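Long-range contacts in beta-L-arabinobiosidase (Bacteroides thetaiotaomicron, PDB 5MQR), which probably hydrolyses glycosidic bonds in plant pectin, with beta-L-arabinobiosidase and sialidase-type activities ascribed to it: residues 267-271 with 315-321; 771-775 with 836-840. All blocks are in the same frame, centred on the assembly; numbering follows the deposited sequence.

Contact 1: residues 267-271 with 315-321; sequences CYTLP and RLSDGTY
Y268 meets Y321 ring against ring, the CD2 side of Y321 lying over one face of Y268. The closest atoms are Y268 CD1 and Y321 CE2, 3.4 Å apart, and with the planes at 39° the pair is oblique rather than a stack or an edge-to-face contact. The polar end of Y268 faces elsewhere, its OH bonding to G342 O and Y345 OH. At T269 the main chain takes over: Y321 OH gives a short 2.5 Å hydrogen bond to T269 O, reached on a lone pair in the carbonyl plane at a C=O...O angle of 138°. T269 O thus lies at the edge of the Y321 ring, while the T269 hydroxyl is bonded to E377. Past L270, P271 sets its CD 3.4 Å from Y321 OH and 3.9 Å from Y321 CE1.

Y321 reaches this spot with CG beside its backbone N (chi1 -66°), and R315 runs extended along it: R315 CG lies 3.5 Å above the Y321 ring plane, offset toward the rim. R315 NE donates to G319 O over 3.2 Å, the oxygen lying in the guanidinium plane, which ties the arginine back to its own loop, a type I turn from L316 to G319 with an Asx turn at D318. A phenylalanine in place of Y321 would probably keep the ring contact with Y268 but leave T269 O without this donor.

The sequential four-stranded antiparallel sheets are consistent with beta-propeller blades. Strand 266-269, paired with 275-278, begins one of them, and the loop joining strands 311-315 and 321-325 belongs to the next, so Y321 would link what are probably neighbouring blades.

Contact 2: residues 771-775 with 836-840; sequences MLDMT and MGILS
M771, L772 and T775 meet M836, L839 and S840 without any aromatic ring, and the flat group described here is the M836 carbonyl. S840 OG and S840 N approach M836 O from opposite faces of its plane, so two donors grip the oxygen where the chain passes from M836 to S840. The helices belong to the MGH1-like glycoside hydrolase domain, and the name six-hairpin glycosidase points to an (alpha/alpha)6 barrel; the contact packs helix 768-788 against helix 820-839.

M771 and M836, both deposited as selenomethionine, cross obliquely, with M771 SE 3.7 Å from M836 CG. M771 leaves its helix with CG opposite the backbone N (chi1 -179°) and then bends at both following bonds, which carries its methyl across to L839 at about a right angle. There the fit is tight, M771 CE standing 3.4 Å from L839 CD1, shorter than usual carbon-carbon contact. T775 and M836 point past one another, T775 OG1 coming to 3.9 Å from M836 CB.

Helix 754-765 also packs here: Y762 touches both M771 and L839, while A755 and L759 touch M836. M845 of helix 843-864 reaches T775, so side chains of four helices meet in this largely apolar junction.

At the rim of the contact, L772 sets its CD2 methyl 3.5 Å from S840 OG. That hydroxyl is already bonded within 836-840, donating to M836 O over 2.8 Å, tilted 30° from the carbonyl plane.

Contact 1 closes in the chain well before contact 2 opens, and the two do not touch: their centres are 55 Å apart and their nearest atoms about 41 Å, on opposite sides of the chain's centre. Contact 1 is the more central, about 19 Å from that centre against about 39 Å for contact 2. They belong to different architectures, a beta-rich N-terminal region and a helical glycosidase domain. A bound calcium ion lies about 13 Å from the Y268 side chain of contact 1, too distant for direct coordination. No residue of the sodium site, or of the calcium site formed by D452, D454, D457 and E597, belongs to either contact.

Contact 1: residues 267-271 with 315-321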
loop_
_atom_site.group_PDB
_atom_site.type_symbol
_atom_site.label_atom_id
_atom_site.label_comp_id
_atom_site.label_asym_id
_atom_site.label_seq_id
_atom_site.Cartn_x
_atom_site.Cartn_y
_atom_site.Cartn_z
ATOM N N CYS A 267 4.910 13.272 24.093
ATOM C CA CYS A 267 4.580 11.899 24.394
ATOM C C CYS A 267 3.383 11.422 23.634
ATOM O O CYS A 267 2.605 12.216 23.083
ATOM C CB CYS A 267 4.299 11.746 25.904
ATOM S SG CYS A 267 2.808 12.561 26.545
ATOM N N TYR A 268 3.220 10.108 23.637
ATOM C CA TYR A 268 2.029 9.495 23.086
ATOM C C TYR A 268 1.738 8.182 23.779
ATOM O O TYR A 268 2.605 7.633 24.452
ATOM C CB TYR A 268 2.156 9.293 21.581
ATOM C CG TYR A 268 3.347 8.503 21.080
ATOM C CD1 TYR A 268 3.396 7.107 21.167
ATOM C CD2 TYR A 268 4.396 9.146 20.443
ATOM C CE1 TYR A 268 4.482 6.394 20.664
ATOM C CE2 TYR A 268 5.482 8.453 19.930
ATOM C CZ TYR A 268 5.526 7.073 20.028
ATOM O OH TYR A 268 6.590 6.392 19.484
ATOM N N THR A 269 0.521 7.691 23.578
ATOM C CA THR A 269 0.021 6.503 24.242
ATOM C C THR A 269 0.194 5.297 23.320
ATOM O O THR A 269 -0.275 5.292 22.190
ATOM C CB THR A 269 -1.455 6.686 24.649
ATOM O OG1 THR A 269 -1.564 7.812 25.537
ATOM C CG2 THR A 269 -1.978 5.431 25.366
ATOM N N LEU A 270 0.897 4.289 23.817
ATOM C CA LEU A 270 1.148 3.049 23.079
ATOM C C LEU A 270 -0.116 2.167 23.050
ATOM O O LEU A 270 -1.053 2.424 23.785
ATOM C CB LEU A 270 2.296 2.282 23.752
ATOM C CG LEU A 270 3.669 2.944 23.800
ATOM C CD1 LEU A 270 4.605 2.132 24.681
ATOM C CD2 LEU A 270 4.222 3.086 22.382
ATOM N N PRO A 271 -0.155 1.132 22.202
ATOM C CA PRO A 271 -1.389 0.322 22.163
ATOM C C PRO A 271 -1.775 -0.347 23.482
ATOM O O PRO A 271 -2.960 -0.551 23.698
ATOM C CB PRO A 271 -1.099 -0.725 21.080
ATOM C CG PRO A 271 -0.100 -0.044 20.196
ATOM C CD PRO A 271 0.770 0.758 21.119
ATOM N N ARG A 315 0.632 9.255 17.844
ATOM C CA ARG A 315 -0.322 8.349 17.255
ATOM C C ARG A 315 -1.133 9.034 16.122
ATOM O O ARG A 315 -1.502 10.189 16.227
ATOM C CB ARG A 315 -1.268 7.794 18.338
ATOM C CG ARG A 315 -1.917 6.502 17.870
ATOM C CD ARG A 315 -2.820 5.805 18.873
ATOM N NE ARG A 315 -2.846 4.385 18.502
ATOM C CZ ARG A 315 -3.389 3.396 19.210
ATOM N NH1 ARG A 315 -4.004 3.635 20.370
ATOM N NH2 ARG A 315 -3.307 2.149 18.746
ATOM N N LEU A 316 -1.386 8.307 15.046
ATOM C CA LEU A 316 -2.146 8.805 13.905
ATOM C C LEU A 316 -3.594 8.314 13.983
ATOM O O LEU A 316 -3.931 7.482 14.843
ATOM C CB LEU A 316 -1.490 8.354 12.594
ATOM C CG LEU A 316 -0.004 8.716 12.474
ATOM C CD1 LEU A 316 0.638 8.046 11.271
ATOM C CD2 LEU A 316 0.176 10.215 12.388
ATOM N N SER A 317 -4.447 8.842 13.097
ATOM C CA SER A 317 -5.878 8.516 13.121
ATOM C C SER A 317 -6.152 7.067 12.689
ATOM O O SER A 317 -7.213 6.550 12.974
ATOM C CB SER A 317 -6.703 9.481 12.251
ATOM O OG SER A 317 -6.512 9.261 10.869
ATOM N N ASP A 318 -5.210 6.435 11.990
ATOM C CA ASP A 318 -5.339 5.014 11.618
ATOM C C ASP A 318 -4.798 4.047 12.678
ATOM O O ASP A 318 -4.709 2.872 12.419
ATOM C CB ASP A 318 -4.677 4.745 10.248
ATOM C CG ASP A 318 -3.147 4.900 10.265
ATOM O OD1 ASP A 318 -2.569 5.212 11.339
ATOM O OD2 ASP A 318 -2.514 4.694 9.194
ATOM N N GLY A 319 -4.415 4.531 13.854
ATOM C CA GLY A 319 -3.912 3.663 14.922
ATOM C C GLY A 319 -2.402 3.407 14.888
ATOM O O GLY A 319 -1.858 2.842 15.837
ATOM N N THR A 320 -1.718 3.836 13.831
ATOM C CA THR A 320 -0.271 3.687 13.747
ATOM C C THR A 320 0.421 4.943 14.307
ATOM O O THR A 320 -0.233 5.811 14.880
ATOM C CB THR A 320 0.179 3.366 12.311
ATOM O OG1 THR A 320 -0.001 4.502 11.462
ATOM C CG2 THR A 320 -0.593 2.160 11.768
ATOM N N TYR A 321 1.745 4.990 14.195
ATOM C CA TYR A 321 2.535 6.012 14.818
ATOM C C TYR A 321 3.511 6.615 13.799
ATOM O O TYR A 321 3.852 5.970 12.800
ATOM C CB TYR A 321 3.251 5.406 16.021
ATOM C CG TYR A 321 2.295 4.974 17.131
ATOM C CD1 TYR A 321 1.672 3.717 17.109
ATOM C CD2 TYR A 321 2.029 5.806 18.196
ATOM C CE1 TYR A 321 0.810 3.310 18.131
ATOM C CE2 TYR A 321 1.171 5.420 19.207
ATOM C CZ TYR A 321 0.561 4.164 19.166
ATOM O OH TYR A 321 -0.285 3.803 20.178
#

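Contact 2: residues 771-775 with 836-840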
loop_
_atom_site.group_PDB
_atom_site.type_symbol
_atom_site.label_atom_id
_atom_site.label_comp_id
_atom_site.label_asym_id
_atom_site.label_seq_id
_atom_site.Cartn_x
_atom_site.Cartn_y
_atom_site.Cartn_z
HETATM N N MSE A 771 -15.308 -17.219 -26.446
HETATM C CA MSE A 771 -16.304 -18.121 -25.870
HETATM C C MSE A 771 -17.418 -18.372 -26.867
HETATM O O MSE A 771 -17.724 -19.515 -27.126
HETATM C CB MSE A 771 -16.812 -17.566 -24.538
HETATM C CG MSE A 771 -17.850 -18.412 -23.786
HETATM SE SE MSE A 771 -19.650 -17.970 -24.486
HETATM C CE MSE A 771 -19.793 -16.128 -23.780
ATOM N N LEU A 772 -18.016 -17.334 -27.449
ATOM C CA LEU A 772 -19.135 -17.503 -28.405
ATOM C C LEU A 772 -18.726 -18.359 -29.605
ATOM O O LEU A 772 -19.489 -19.246 -30.042
ATOM C CB LEU A 772 -19.687 -16.156 -28.885
ATOM C CG LEU A 772 -20.385 -15.254 -27.836
ATOM C CD1 LEU A 772 -20.715 -13.863 -28.379
ATOM C CD2 LEU A 772 -21.656 -15.903 -27.317
ATOM N N ASP A 773 -17.508 -18.125 -30.100
ATOM C CA ASP A 773 -16.956 -18.891 -31.227
ATOM C C ASP A 773 -16.667 -20.380 -30.920
ATOM O O ASP A 773 -16.603 -21.176 -31.838
ATOM C CB ASP A 773 -15.695 -18.187 -31.767
ATOM C CG ASP A 773 -15.032 -18.945 -32.904
ATOM O OD1 ASP A 773 -15.518 -18.881 -34.058
ATOM O OD2 ASP A 773 -14.026 -19.630 -32.613
HETATM N N MSE A 774 -16.487 -20.734 -29.646
HETATM C CA MSE A 774 -16.233 -22.127 -29.203
HETATM C C MSE A 774 -17.487 -22.939 -28.896
HETATM O O MSE A 774 -17.405 -24.145 -28.668
HETATM C CB MSE A 774 -15.338 -22.123 -27.943
HETATM C CG MSE A 774 -13.849 -22.145 -28.284
HETATM SE SE MSE A 774 -13.313 -23.776 -29.240
HETATM C CE MSE A 774 -13.763 -25.104 -27.844
ATOM N N THR A 775 -18.645 -22.277 -28.891
ATOM C CA THR A 775 -19.931 -22.869 -28.479
ATOM C C THR A 775 -20.309 -24.127 -29.300
ATOM O O THR A 775 -20.602 -25.168 -28.713
ATOM C CB THR A 775 -21.024 -21.748 -28.452
ATOM O OG1 THR A 775 -20.904 -21.023 -27.211
ATOM C CG2 THR A 775 -22.390 -22.244 -28.587
HETATM N N MSE A 836 -24.025 -20.444 -21.768
HETATM C CA MSE A 836 -23.514 -19.965 -23.067
HETATM C C MSE A 836 -24.607 -19.719 -24.077
HETATM O O MSE A 836 -24.447 -18.890 -24.958
HETATM C CB MSE A 836 -22.447 -20.895 -23.670
HETATM C CG MSE A 836 -21.195 -20.827 -22.797
HETATM SE SE MSE A 836 -19.743 -21.965 -23.500
HETATM C CE MSE A 836 -19.846 -23.466 -22.234
ATOM N N GLY A 837 -25.706 -20.465 -23.985
ATOM C CA GLY A 837 -26.903 -20.201 -24.776
ATOM C C GLY A 837 -27.492 -18.829 -24.493
ATOM O O GLY A 837 -27.790 -18.082 -25.419
ATOM N N ILE A 838 -27.635 -18.484 -23.215
ATOM C CA ILE A 838 -28.157 -17.170 -22.825
ATOM C C ILE A 838 -27.236 -16.043 -23.313
ATOM O O ILE A 838 -27.719 -15.049 -23.834
ATOM C CB ILE A 838 -28.350 -17.048 -21.304
ATOM C CG1 ILE A 838 -29.411 -18.050 -20.822
ATOM C CG2 ILE A 838 -28.752 -15.619 -20.917
ATOM C CD1 ILE A 838 -29.273 -18.389 -19.343
ATOM N N LEU A 839 -25.915 -16.215 -23.158
ATOM C CA LEU A 839 -24.935 -15.217 -23.626
ATOM C C LEU A 839 -24.900 -15.128 -25.168
ATOM O O LEU A 839 -24.619 -14.072 -25.707
ATOM C CB LEU A 839 -23.535 -15.522 -23.062
ATOM C CG LEU A 839 -23.375 -15.531 -21.523
ATOM C CD1 LEU A 839 -21.978 -15.971 -21.140
ATOM C CD2 LEU A 839 -23.694 -14.191 -20.865
ATOM N N SER A 840 -25.192 -16.233 -25.858
ATOM C CA SER A 840 -25.313 -16.271 -27.319
ATOM C C SER A 840 -26.584 -15.581 -27.825
ATOM O O SER A 840 -26.718 -15.402 -29.025
ATOM C CB SER A 840 -25.345 -17.737 -27.838
ATOM O OG SER A 840 -24.091 -18.402 -27.728
#